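Local coordinates for protein O-ureido-L-serine synthase (Streptomyces lavendulae, PDB 3X43) that joins hydroxyurea to O-acetyl-L-serine, making O-ureido-L-serine for D-cycloserine biosynthesis with the help of pyridoxal 5'-phosphate, at residues T27-K32 with T272-A277; G39-D44 with S71-I76; R45-V50 with I76-V81. All blocks are in the same frame, centred on the assembly; numbering follows the deposited sequence.

Contact 1. Residues T27-K32 with T272-A277; sequences TSVYVK and TALSIA
Val29 meets Ala273, Leu274 and Ala277 where helix 264-279 lies against the larger, mixed sheet of this fold type II pyridoxal-phosphate enzyme. The strand and the helix run almost antiparallel, at 166° with their axes 9.5 Å apart, as usual in an alpha/beta layer where helices return beside the strands. The link is close in topology too: helix 264-279 leads into strand 284-290, the parallel neighbour of strand 27-33. Leu286 of strand 284-290 pairs by backbone with Ser28 and Tyr30.

Followed outward, Val29 leaves the strand with CB directed at the helix and forks there. CG1, opposite the main-chain nitrogen (chi1 172°), lies 4.3 Å from Ala273 CB. The other branch, CG2, settles between two residues three apart on the helix, 4.4 Å from Leu274 CD2 and 4.4 Å from Ala277 CB. A branched residue suits a strand and spreads its two methyls over the helix, while the small alanines let the helix come close. Leu274 starts out turned from the strand, and its long side chain curls back to bring CD2 to Val29. Leu19 and Ala23 also cover Val29, whereas Tyr30 packs edge-to-face on Phe164 and touches Leu3 of the second subunit.

No hydrogen bond crosses the interface; the gain is hydrophobic burial. Thr27 closes its end with a methyl, CG2 lying 3.7 Å from Ala277 CB, but its hydroxyl OG1 is buried here without any polar partner in the model, 3.8 Å from Ala277 O.

Contact 2. Residues G39-D44 with S71-I76; sequences GGSVKD and SGNVGI. With PLP (pyridoxal-5'-phosphate), chain J.
Lys43 is covalently joined to the cofactor, its NZ 1.5 Å from C4A of PLP, and its chain crosses Asn73 at about a right angle on the way. This is the lysine attachment of a fold type II pyridoxal-phosphate enzyme, and both segments serve it, one supplying the lysine and the other the asparagine that donates to the 3-oxygen (O3) of the pyridine ring.

The aliphatic part of Lys43 does the touching: CG sits 3.5 Å from Asn73 CB, and kinks at chi2 and chi4 then steer NZ to the cofactor. Asn73 ND2 donates to PLP O3 at 2.8 Å, almost straight at 175°. Lys43 NZ also approaches O3, in a weak and bent bond. Asparagine suits the place because its amide has a use for both ends: ND2 bonds to Asp292 as well, and OD1 accepts from Arg296, so the rotation of the group is well fixed. Thr178, Thr181, Ser265 and the backbone N of Gly177 also hydrogen-bond to the cofactor.

Ahead of the lysine, Gly40 takes a positive phi (73°) that residues with a CB tolerate less well, and the chain turns into helix 43-56. Ser41 packs its CB and OG against the Asn73 side chain and caps that helix start: its OG accepts from Lys43 N at 2.8 Å, with an N-H...O angle of 163°.

Contact 3. Residues R45-V50 with I76-V81; sequences RLALSV and IALAMV
Ala47, Leu78 and Val81 bury the most surface where helices 43-56 and 73-85 cross, and Ala47 is the centre of the trio. Its CB points into the other helix and is received by three side chains. Leu78 CD1 is the closest at 3.5 Å, tighter than usual for two carbons; Ala77 CB follows at 3.6 Å, and Val81 CG2 at 3.9 Å. Alanine suits the place because its single methyl lets the two backbones come close; with Ala77 facing it, the axes are 8.5 Å apart.

Leu78 reaches Ala47 from the flank of its helix. Its CB does not head for the partner, but the end of the side chain swings over, so that CD1 lies 3.7 Å from Ala47 CA as well as near its methyl. Its chi2 of 3° is nearly eclipsed, so this leucine is either strained or only roughly modelled, and the tight approach is correspondingly uncertain. Phe89, on the neighbouring strand, also touches it.

Val81, one turn beyond Ala77, covers the next part of Ala47's helix. With CG1 opposite its own backbone nitrogen (chi1 177°), CG2 is turned to the Ala47 methyl and to Leu48 N at 4.2 Å, while CG1 lies 4.1 Å from Ala47 O. A beta-branched residue thus lines both a side chain and the backbone of the partner helix.

The crossing angle of -46° fits ridges-into-grooves packing of rows four residues apart: Ala77 and Val81 on one helix, Lys43 and Ala47 on the other. Helix 73-85 is itself the connection of a beta-alpha-beta crossover, between parallel strands 65-68 and 88-91 of the smaller sheet, as expected of the alpha/beta fold of type II pyridoxal-phosphate enzymes.

All three contacts are buried, but contact 2 is the most central, 7 Å from the chain's centre to its own, and contact 1 the most peripheral at 18 Å, with Thr27 and Leu274 partly exposed. Contacts 2 and 3 use the same two helices, 43-56 and 73-85, and share Ile76: the helix starts carry polar groups and the cofactor, and the contact between the next turns is made by apolar side chains. Contact 1 is also mostly apolar, apart from the Thr27 hydroxyl, and belongs to the larger, mixed sheet, joining a strand to a helix. Glu159 ties segments 27-32 and 45-50 at one point, taking Lys32 on OE1 and Arg45 on OE2.

Contact 1. Residues T27-K32 with T272-A277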
ATOM      1  N   THR B  27      -2.154 -13.599 -25.463  1.00 46.09           N
ATOM      2  CA  THR B  27      -3.114 -13.426 -24.385  1.00 44.13           C
ATOM      3  C   THR B  27      -2.452 -13.008 -23.063  1.00 43.83           C
ATOM      4  O   THR B  27      -1.237 -13.140 -22.888  1.00 44.73           O
ATOM      5  CB  THR B  27      -3.878 -14.766 -24.208  1.00 44.24           C
ATOM      6  OG1 THR B  27      -5.162 -14.665 -24.826  1.00 48.24           O
ATOM      7  CG2 THR B  27      -4.017 -15.148 -22.757  1.00 44.47           C
ATOM      8  N   SER B  28      -3.261 -12.490 -22.145  1.00 41.56           N
ATOM      9  CA  SER B  28      -2.793 -12.085 -20.822  1.00 37.76           C
ATOM     10  C   SER B  28      -3.745 -12.672 -19.792  1.00 37.66           C
ATOM     11  O   SER B  28      -4.946 -12.403 -19.826  1.00 37.90           O
ATOM     12  CB  SER B  28      -2.793 -10.571 -20.682  1.00 38.48           C
ATOM     13  OG  SER B  28      -1.474 -10.076 -20.644  1.00 41.43           O
ATOM     14  N   VAL B  29      -3.214 -13.482 -18.886  1.00 34.71           N
ATOM     15  CA  VAL B  29      -4.039 -14.087 -17.857  1.00 33.98           C
ATOM     16  C   VAL B  29      -3.526 -13.697 -16.474  1.00 35.23           C
ATOM     17  O   VAL B  29      -2.423 -14.084 -16.075  1.00 36.02           O
ATOM     18  CB  VAL B  29      -4.036 -15.619 -17.977  1.00 33.39           C
ATOM     19  CG1 VAL B  29      -4.743 -16.246 -16.775  1.00 26.34           C
ATOM     20  CG2 VAL B  29      -4.712 -16.030 -19.276  1.00 27.66           C
ATOM     21  N   TYR B  30      -4.331 -12.925 -15.749  1.00 31.53           N
ATOM     22  CA  TYR B  30      -3.964 -12.492 -14.408  1.00 30.55           C
ATOM     23  C   TYR B  30      -4.667 -13.362 -13.390  1.00 31.21           C
ATOM     24  O   TYR B  30      -5.714 -13.958 -13.665  1.00 28.42           O
ATOM     25  CB  TYR B  30      -4.346 -11.033 -14.182  1.00 31.78           C
ATOM     26  CG  TYR B  30      -3.457 -10.060 -14.906  1.00 28.70           C
ATOM     27  CD1 TYR B  30      -3.748  -9.667 -16.214  1.00 32.07           C
ATOM     28  CD2 TYR B  30      -2.353  -9.505 -14.279  1.00 25.77           C
ATOM     29  CE1 TYR B  30      -2.951  -8.728 -16.870  1.00 34.22           C
ATOM     30  CE2 TYR B  30      -1.555  -8.572 -14.922  1.00 28.19           C
ATOM     31  CZ  TYR B  30      -1.862  -8.183 -16.216  1.00 34.40           C
ATOM     32  OH  TYR B  30      -1.107  -7.223 -16.842  1.00 36.90           O
ATOM     33  N   VAL B  31      -4.106 -13.412 -12.192  1.00 29.43           N
ATOM     34  CA  VAL B  31      -4.671 -14.261 -11.176  1.00 28.29           C
ATOM     35  C   VAL B  31      -4.726 -13.585  -9.797  1.00 31.61           C
ATOM     36  O   VAL B  31      -3.793 -12.883  -9.413  1.00 30.41           O
ATOM     37  CB  VAL B  31      -3.836 -15.558 -11.190  1.00 32.88           C
ATOM     38  CG1 VAL B  31      -2.891 -15.623 -10.003  1.00 30.90           C
ATOM     39  CG2 VAL B  31      -4.746 -16.743 -11.319  1.00 31.67           C
ATOM     40  N   LYS B  32      -5.833 -13.781  -9.072  1.00 32.39           N
ATOM     41  CA  LYS B  32      -6.017 -13.201  -7.730  1.00 28.88           C
ATOM     42  C   LYS B  32      -5.742 -14.241  -6.642  1.00 28.79           C
ATOM     43  O   LYS B  32      -6.495 -15.193  -6.488  1.00 31.95           O
ATOM     44  CB  LYS B  32      -7.442 -12.659  -7.572  1.00 28.29           C
ATOM     45  CG  LYS B  32      -7.582 -11.603  -6.467  1.00 27.54           C
ATOM     46  CD  LYS B  32      -8.642 -10.582  -6.826  1.00 26.55           C
ATOM     47  CE  LYS B  32      -9.070  -9.756  -5.630  1.00 28.66           C
ATOM     48  NZ  LYS B  32      -7.941  -9.012  -5.005  1.00 26.45           N
ATOM     49  N   THR B 272     -10.171 -23.004 -16.878  1.00 35.95           N
ATOM     50  CA  THR B 272     -11.231 -22.365 -17.658  1.00 36.31           C
ATOM     51  C   THR B 272     -10.671 -21.152 -18.399  1.00 36.90           C
ATOM     52  O   THR B 272     -10.982 -20.926 -19.565  1.00 37.55           O
ATOM     53  CB  THR B 272     -12.393 -21.880 -16.759  1.00 35.61           C
ATOM     54  OG1 THR B 272     -12.916 -22.980 -16.006  1.00 33.41           O
ATOM     55  CG2 THR B 272     -13.502 -21.279 -17.603  1.00 34.28           C
ATOM     56  N   ALA B 273      -9.844 -20.371 -17.713  1.00 39.01           N
ATOM     57  CA  ALA B 273      -9.244 -19.184 -18.314  1.00 38.82           C
ATOM     58  C   ALA B 273      -8.383 -19.561 -19.514  1.00 38.08           C
ATOM     59  O   ALA B 273      -8.488 -18.956 -20.585  1.00 37.96           O
ATOM     60  CB  ALA B 273      -8.390 -18.440 -17.276  1.00 38.72           C
ATOM     61  N   LEU B 274      -7.519 -20.551 -19.329  1.00 39.23           N
ATOM     62  CA  LEU B 274      -6.652 -20.990 -20.420  1.00 40.78           C
ATOM     63  C   LEU B 274      -7.503 -21.467 -21.598  1.00 41.72           C
ATOM     64  O   LEU B 274      -7.195 -21.181 -22.757  1.00 44.50           O
ATOM     65  CB  LEU B 274      -5.731 -22.109 -19.941  1.00 40.03           C
ATOM     66  CG  LEU B 274      -4.757 -21.732 -18.821  1.00 39.14           C
ATOM     67  CD1 LEU B 274      -3.739 -22.841 -18.655  1.00 40.51           C
ATOM     68  CD2 LEU B 274      -4.071 -20.418 -19.135  1.00 36.91           C
ATOM     69  N   SER B 275      -8.582 -22.180 -21.290  1.00 40.90           N
ATOM     70  CA  SER B 275      -9.500 -22.681 -22.310  1.00 42.07           C
ATOM     71  C   SER B 275     -10.009 -21.530 -23.178  1.00 42.66           C
ATOM     72  O   SER B 275      -9.880 -21.550 -24.399  1.00 46.95           O
ATOM     73  CB  SER B 275     -10.676 -23.384 -21.639  1.00 40.25           C
ATOM     74  OG  SER B 275     -11.472 -24.060 -22.589  1.00 48.16           O
ATOM     75  N   ILE B 276     -10.582 -20.522 -22.536  1.00 42.90           N
ATOM     76  CA  ILE B 276     -11.097 -19.355 -23.236  1.00 42.00           C
ATOM     77  C   ILE B 276      -9.974 -18.656 -23.986  1.00 43.59           C
ATOM     78  O   ILE B 276     -10.140 -18.234 -25.134  1.00 45.01           O
ATOM     79  CB  ILE B 276     -11.704 -18.342 -22.242  1.00 42.54           C
ATOM     80  CG1 ILE B 276     -12.904 -18.964 -21.529  1.00 42.08           C
ATOM     81  CG2 ILE B 276     -12.100 -17.075 -22.967  1.00 39.56           C
ATOM     82  CD1 ILE B 276     -13.289 -18.259 -20.250  1.00 40.46           C
ATOM     83  N   ALA B 277      -8.827 -18.533 -23.330  1.00 42.85           N
ATOM     84  CA  ALA B 277      -7.679 -17.858 -23.923  1.00 44.91           C
ATOM     85  C   ALA B 277      -7.168 -18.514 -25.201  1.00 46.25           C
ATOM     86  O   ALA B 277      -6.797 -17.829 -26.155  1.00 46.08           O
ATOM     87  CB  ALA B 277      -6.556 -17.771 -22.905  1.00 41.74           C
TER

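Contact 2. Residues G39-D44 with S71-I76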
ATOM      1  N   GLY B  39      -5.992 -16.182   6.838  1.00 38.31           N
ATOM      2  CA  GLY B  39      -6.636 -17.478   6.972  1.00 39.23           C
ATOM      3  C   GLY B  39      -6.284 -18.447   5.855  1.00 40.05           C
ATOM      4  O   GLY B  39      -6.748 -19.589   5.844  1.00 40.71           O
ATOM      5  N   GLY B  40      -5.473 -17.988   4.906  1.00 38.42           N
ATOM      6  CA  GLY B  40      -5.053 -18.839   3.806  1.00 33.21           C
ATOM      7  C   GLY B  40      -6.122 -19.117   2.777  1.00 31.50           C
ATOM      8  O   GLY B  40      -5.973 -20.010   1.935  1.00 33.36           O
ATOM      9  N   SER B  41      -7.200 -18.353   2.827  1.00 26.69           N
ATOM     10  CA  SER B  41      -8.285 -18.541   1.882  1.00 28.79           C
ATOM     11  C   SER B  41      -9.220 -17.346   1.814  1.00 30.77           C
ATOM     12  O   SER B  41      -9.222 -16.472   2.692  1.00 33.11           O
ATOM     13  CB  SER B  41      -9.082 -19.796   2.246  1.00 29.30           C
ATOM     14  OG  SER B  41     -10.425 -19.486   2.565  1.00 28.22           O
ATOM     15  N   VAL B  42     -10.026 -17.324   0.762  1.00 31.59           N
ATOM     16  CA  VAL B  42     -10.973 -16.253   0.543  1.00 34.40           C
ATOM     17  C   VAL B  42     -12.047 -16.208   1.635  1.00 37.00           C
ATOM     18  O   VAL B  42     -12.753 -15.210   1.775  1.00 37.43           O
ATOM     19  CB  VAL B  42     -11.646 -16.398  -0.857  1.00 34.23           C
ATOM     20  CG1 VAL B  42     -12.440 -17.689  -0.933  1.00 28.64           C
ATOM     21  CG2 VAL B  42     -12.530 -15.205  -1.136  1.00 28.99           C
ATOM     22  N   LYS B  43     -12.149 -17.278   2.417  1.00 36.85           N
ATOM     23  CA  LYS B  43     -13.147 -17.341   3.476  1.00 38.59           C
ATOM     24  C   LYS B  43     -12.904 -16.344   4.582  1.00 38.75           C
ATOM     25  O   LYS B  43     -13.789 -16.090   5.394  1.00 40.55           O
ATOM     26  CB  LYS B  43     -13.208 -18.739   4.072  1.00 38.44           C
ATOM     27  CG  LYS B  43     -13.847 -19.741   3.147  1.00 37.83           C
ATOM     28  CD  LYS B  43     -15.067 -19.148   2.478  1.00 36.19           C
ATOM     29  CE  LYS B  43     -15.897 -20.253   1.901  1.00 37.53           C
ATOM     30  NZ  LYS B  43     -15.032 -20.979   0.954  1.00 40.31           N
ATOM     31  N   ASP B  44     -11.703 -15.787   4.633  1.00 38.10           N
ATOM     32  CA  ASP B  44     -11.407 -14.810   5.659  1.00 34.01           C
ATOM     33  C   ASP B  44     -12.338 -13.634   5.471  1.00 32.54           C
ATOM     34  O   ASP B  44     -12.678 -12.942   6.424  1.00 33.65           O
ATOM     35  CB  ASP B  44      -9.969 -14.330   5.540  1.00 36.67           C
ATOM     36  CG  ASP B  44      -8.996 -15.238   6.247  1.00 41.82           C
ATOM     37  OD1 ASP B  44      -7.816 -14.837   6.359  1.00 39.91           O
ATOM     38  OD2 ASP B  44      -9.405 -16.344   6.685  1.00 41.56           O
ATOM     39  N   SER B  71     -17.051 -27.334   6.246  1.00 77.64           N
ATOM     40  CA  SER B  71     -16.738 -28.244   5.157  1.00 74.99           C
ATOM     41  C   SER B  71     -15.224 -28.186   4.976  1.00 72.24           C
ATOM     42  O   SER B  71     -14.604 -29.116   4.457  1.00 72.94           O
ATOM     43  CB  SER B  71     -17.439 -27.788   3.872  1.00 76.68           C
ATOM     44  OG  SER B  71     -17.783 -26.410   3.937  1.00 77.88           O
ATOM     45  N   GLY B  72     -14.635 -27.081   5.421  1.00 67.84           N
ATOM     46  CA  GLY B  72     -13.201 -26.917   5.304  1.00 63.40           C
ATOM     47  C   GLY B  72     -12.690 -25.525   5.632  1.00 59.38           C
ATOM     48  O   GLY B  72     -12.325 -25.240   6.771  1.00 59.89           O
ATOM     49  N   ASN B  73     -12.676 -24.647   4.638  1.00 55.01           N
ATOM     50  CA  ASN B  73     -12.165 -23.297   4.836  1.00 52.68           C
ATOM     51  C   ASN B  73     -12.982 -22.381   5.744  1.00 51.74           C
ATOM     52  O   ASN B  73     -12.413 -21.691   6.596  1.00 49.99           O
ATOM     53  CB  ASN B  73     -11.940 -22.632   3.480  1.00 48.84           C
ATOM     54  CG  ASN B  73     -10.666 -23.117   2.809  1.00 47.92           C
ATOM     55  OD1 ASN B  73      -9.696 -23.456   3.482  1.00 47.29           O
ATOM     56  ND2 ASN B  73     -10.665 -23.155   1.479  1.00 44.32           N
ATOM     57  N   VAL B  74     -14.302 -22.369   5.575  1.00 50.43           N
ATOM     58  CA  VAL B  74     -15.154 -21.519   6.405  1.00 49.27           C
ATOM     59  C   VAL B  74     -14.909 -21.786   7.881  1.00 48.08           C
ATOM     60  O   VAL B  74     -14.875 -20.864   8.690  1.00 49.82           O
ATOM     61  CB  VAL B  74     -16.643 -21.744   6.102  1.00 51.07           C
ATOM     62  CG1 VAL B  74     -17.486 -20.756   6.884  1.00 52.31           C
ATOM     63  CG2 VAL B  74     -16.896 -21.584   4.615  1.00 51.08           C
ATOM     64  N   GLY B  75     -14.726 -23.054   8.231  1.00 48.28           N
ATOM     65  CA  GLY B  75     -14.470 -23.392   9.618  1.00 45.79           C
ATOM     66  C   GLY B  75     -13.164 -22.795  10.107  1.00 44.28           C
ATOM     67  O   GLY B  75     -13.091 -22.247  11.208  1.00 45.79           O
ATOM     68  N   ILE B  76     -12.125 -22.902   9.285  1.00 43.10           N
ATOM     69  CA  ILE B  76     -10.808 -22.368   9.628  1.00 40.54           C
ATOM     70  C   ILE B  76     -10.828 -20.840   9.777  1.00 40.87           C
ATOM     71  O   ILE B  76     -10.186 -20.286  10.667  1.00 41.15           O
ATOM     72  CB  ILE B  76      -9.768 -22.765   8.557  1.00 40.60           C
ATOM     73  CG1 ILE B  76      -9.633 -24.291   8.511  1.00 38.48           C
ATOM     74  CG2 ILE B  76      -8.423 -22.110   8.850  1.00 42.03           C
ATOM     75  CD1 ILE B  76      -8.703 -24.791   7.425  1.00 41.85           C
TER
HETATM   76  N1  PLP J 401     -12.852 -22.635  -3.480  1.00 35.43           N
HETATM   77  C2  PLP J 401     -12.538 -22.897  -2.142  1.00 38.66           C
HETATM   78  C2A PLP J 401     -11.372 -23.785  -1.763  1.00 38.22           C
HETATM   79  C3  PLP J 401     -13.328 -22.316  -1.190  1.00 41.01           C
HETATM   80  O3  PLP J 401     -13.052 -22.472   0.118  1.00 40.92           O
HETATM   81  C4  PLP J 401     -14.416 -21.503  -1.604  1.00 38.93           C
HETATM   82  C4A PLP J 401     -15.290 -20.777  -0.501  1.00 39.85           C
HETATM   83  C5  PLP J 401     -14.670 -21.303  -2.990  1.00 39.49           C
HETATM   84  C6  PLP J 401     -13.877 -21.865  -3.879  1.00 39.28           C
HETATM   85  C5A PLP J 401     -15.915 -20.609  -3.537  1.00 38.37           C
HETATM   86  O4P PLP J 401     -16.047 -19.242  -3.125  1.00 41.91           O
HETATM   87  P   PLP J 401     -17.449 -18.576  -2.760  1.00 39.27           P
HETATM   88  O1P PLP J 401     -17.968 -19.310  -1.610  1.00 34.42           O
HETATM   89  O2P PLP J 401     -17.195 -17.176  -2.441  1.00 37.12           O
HETATM   90  O3P PLP J 401     -18.304 -18.710  -3.938  1.00 31.57           O

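Contact 3. Residues R45-V50 with I76-V81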
ATOM      1  N   ARG B  45     -12.765 -13.420   4.234  1.00 30.81           N
ATOM      2  CA  ARG B  45     -13.637 -12.300   3.936  1.00 33.44           C
ATOM      3  C   ARG B  45     -15.028 -12.442   4.544  1.00 38.66           C
ATOM      4  O   ARG B  45     -15.455 -11.570   5.309  1.00 40.75           O
ATOM      5  CB  ARG B  45     -13.727 -12.085   2.420  1.00 32.76           C
ATOM      6  CG  ARG B  45     -12.365 -11.938   1.738  1.00 30.98           C
ATOM      7  CD  ARG B  45     -12.500 -11.345   0.351  1.00 31.89           C
ATOM      8  NE  ARG B  45     -11.212 -11.220  -0.326  1.00 29.73           N
ATOM      9  CZ  ARG B  45     -10.583 -10.069  -0.544  1.00 28.19           C
ATOM     10  NH1 ARG B  45     -11.115  -8.920  -0.140  1.00 23.26           N
ATOM     11  NH2 ARG B  45      -9.420 -10.067  -1.177  1.00 28.95           N
ATOM     12  N   LEU B  46     -15.740 -13.524   4.232  1.00 38.50           N
ATOM     13  CA  LEU B  46     -17.080 -13.681   4.800  1.00 39.82           C
ATOM     14  C   LEU B  46     -17.064 -13.892   6.310  1.00 38.20           C
ATOM     15  O   LEU B  46     -17.933 -13.393   7.015  1.00 40.43           O
ATOM     16  CB  LEU B  46     -17.845 -14.821   4.124  1.00 35.15           C
ATOM     17  CG  LEU B  46     -17.484 -16.268   4.437  1.00 36.57           C
ATOM     18  CD1 LEU B  46     -18.036 -16.668   5.799  1.00 36.90           C
ATOM     19  CD2 LEU B  46     -18.068 -17.157   3.340  1.00 31.22           C
ATOM     20  N   ALA B  47     -16.072 -14.613   6.810  1.00 38.60           N
ATOM     21  CA  ALA B  47     -15.988 -14.863   8.244  1.00 37.89           C
ATOM     22  C   ALA B  47     -15.881 -13.563   9.030  1.00 41.23           C
ATOM     23  O   ALA B  47     -16.502 -13.422  10.083  1.00 41.02           O
ATOM     24  CB  ALA B  47     -14.810 -15.747   8.549  1.00 36.13           C
ATOM     25  N   LEU B  48     -15.092 -12.617   8.516  1.00 42.10           N
ATOM     26  CA  LEU B  48     -14.903 -11.324   9.167  1.00 41.67           C
ATOM     27  C   LEU B  48     -16.155 -10.476   8.980  1.00 41.97           C
ATOM     28  O   LEU B  48     -16.604  -9.806   9.904  1.00 43.42           O
ATOM     29  CB  LEU B  48     -13.693 -10.603   8.561  1.00 40.77           C
ATOM     30  CG  LEU B  48     -13.072  -9.323   9.153  1.00 43.65           C
ATOM     31  CD1 LEU B  48     -13.540  -8.133   8.334  1.00 42.62           C
ATOM     32  CD2 LEU B  48     -13.422  -9.141  10.633  1.00 40.55           C
ATOM     33  N   SER B  49     -16.710 -10.515   7.775  1.00 41.89           N
ATOM     34  CA  SER B  49     -17.906  -9.747   7.435  1.00 40.68           C
ATOM     35  C   SER B  49     -19.139 -10.226   8.205  1.00 41.77           C
ATOM     36  O   SER B  49     -19.943  -9.418   8.680  1.00 41.16           O
ATOM     37  CB  SER B  49     -18.165  -9.849   5.928  1.00 40.27           C
ATOM     38  OG  SER B  49     -19.294  -9.092   5.523  1.00 40.00           O
ATOM     39  N   VAL B  50     -19.283 -11.542   8.311  1.00 39.26           N
ATOM     40  CA  VAL B  50     -20.407 -12.147   9.012  1.00 40.93           C
ATOM     41  C   VAL B  50     -20.420 -11.705  10.478  1.00 42.46           C
ATOM     42  O   VAL B  50     -21.454 -11.285  10.993  1.00 42.46           O
ATOM     43  CB  VAL B  50     -20.324 -13.696   8.924  1.00 40.09           C
ATOM     44  CG1 VAL B  50     -20.607 -14.334  10.266  1.00 41.70           C
ATOM     45  CG2 VAL B  50     -21.290 -14.196   7.896  1.00 39.69           C
ATOM     46  N   ILE B  76     -12.125 -22.902   9.285  1.00 43.10           N
ATOM     47  CA  ILE B  76     -10.808 -22.368   9.628  1.00 40.54           C
ATOM     48  C   ILE B  76     -10.828 -20.840   9.777  1.00 40.87           C
ATOM     49  O   ILE B  76     -10.186 -20.286  10.667  1.00 41.15           O
ATOM     50  CB  ILE B  76      -9.768 -22.765   8.557  1.00 40.60           C
ATOM     51  CG1 ILE B  76      -9.633 -24.291   8.511  1.00 38.48           C
ATOM     52  CG2 ILE B  76      -8.423 -22.110   8.850  1.00 42.03           C
ATOM     53  CD1 ILE B  76      -8.703 -24.791   7.425  1.00 41.85           C
ATOM     54  N   ALA B  77     -11.569 -20.162   8.907  1.00 41.81           N
ATOM     55  CA  ALA B  77     -11.663 -18.705   8.961  1.00 42.52           C
ATOM     56  C   ALA B  77     -12.454 -18.231  10.189  1.00 43.38           C
ATOM     57  O   ALA B  77     -12.085 -17.252  10.844  1.00 45.96           O
ATOM     58  CB  ALA B  77     -12.311 -18.182   7.687  1.00 35.17           C
ATOM     59  N   LEU B  78     -13.547 -18.923  10.490  1.00 43.56           N
ATOM     60  CA  LEU B  78     -14.374 -18.569  11.636  1.00 42.81           C
ATOM     61  C   LEU B  78     -13.561 -18.836  12.898  1.00 42.11           C
ATOM     62  O   LEU B  78     -13.560 -18.036  13.831  1.00 41.63           O
ATOM     63  CB  LEU B  78     -15.642 -19.422  11.647  1.00 44.47           C
ATOM     64  CG  LEU B  78     -17.002 -18.854  11.222  1.00 43.64           C
ATOM     65  CD1 LEU B  78     -16.881 -17.417  10.751  1.00 41.99           C
ATOM     66  CD2 LEU B  78     -17.579 -19.752  10.139  1.00 44.69           C
ATOM     67  N   ALA B  79     -12.868 -19.969  12.920  1.00 41.91           N
ATOM     68  CA  ALA B  79     -12.042 -20.323  14.065  1.00 41.66           C
ATOM     69  C   ALA B  79     -10.986 -19.242  14.290  1.00 43.33           C
ATOM     70  O   ALA B  79     -10.717 -18.846  15.432  1.00 40.98           O
ATOM     71  CB  ALA B  79     -11.374 -21.669  13.829  1.00 44.08           C
ATOM     72  N   MET B  80     -10.392 -18.762  13.197  1.00 41.47           N
ATOM     73  CA  MET B  80      -9.373 -17.718  13.297  1.00 41.25           C
ATOM     74  C   MET B  80      -9.976 -16.404  13.787  1.00 38.41           C
ATOM     75  O   MET B  80      -9.430 -15.766  14.684  1.00 39.68           O
ATOM     76  CB  MET B  80      -8.678 -17.490  11.947  1.00 39.96           C
ATOM     77  CG  MET B  80      -7.563 -16.446  12.002  1.00 39.37           C
ATOM     78  SD  MET B  80      -6.992 -15.866  10.378  1.00 47.05           S
ATOM     79  CE  MET B  80      -8.499 -15.219   9.682  1.00 43.00           C
ATOM     80  N   VAL B  81     -11.096 -16.008  13.195  1.00 37.76           N
ATOM     81  CA  VAL B  81     -11.774 -14.764  13.564  1.00 40.01           C
ATOM     82  C   VAL B  81     -12.333 -14.832  14.984  1.00 42.72           C
ATOM     83  O   VAL B  81     -12.305 -13.841  15.724  1.00 42.98           O
ATOM     84  CB  VAL B  81     -12.931 -14.460  12.593  1.00 37.64           C
ATOM     85  CG1 VAL B  81     -13.661 -13.206  13.024  1.00 33.81           C
ATOM     86  CG2 VAL B  81     -12.392 -14.309  11.190  1.00 37.05           C
TER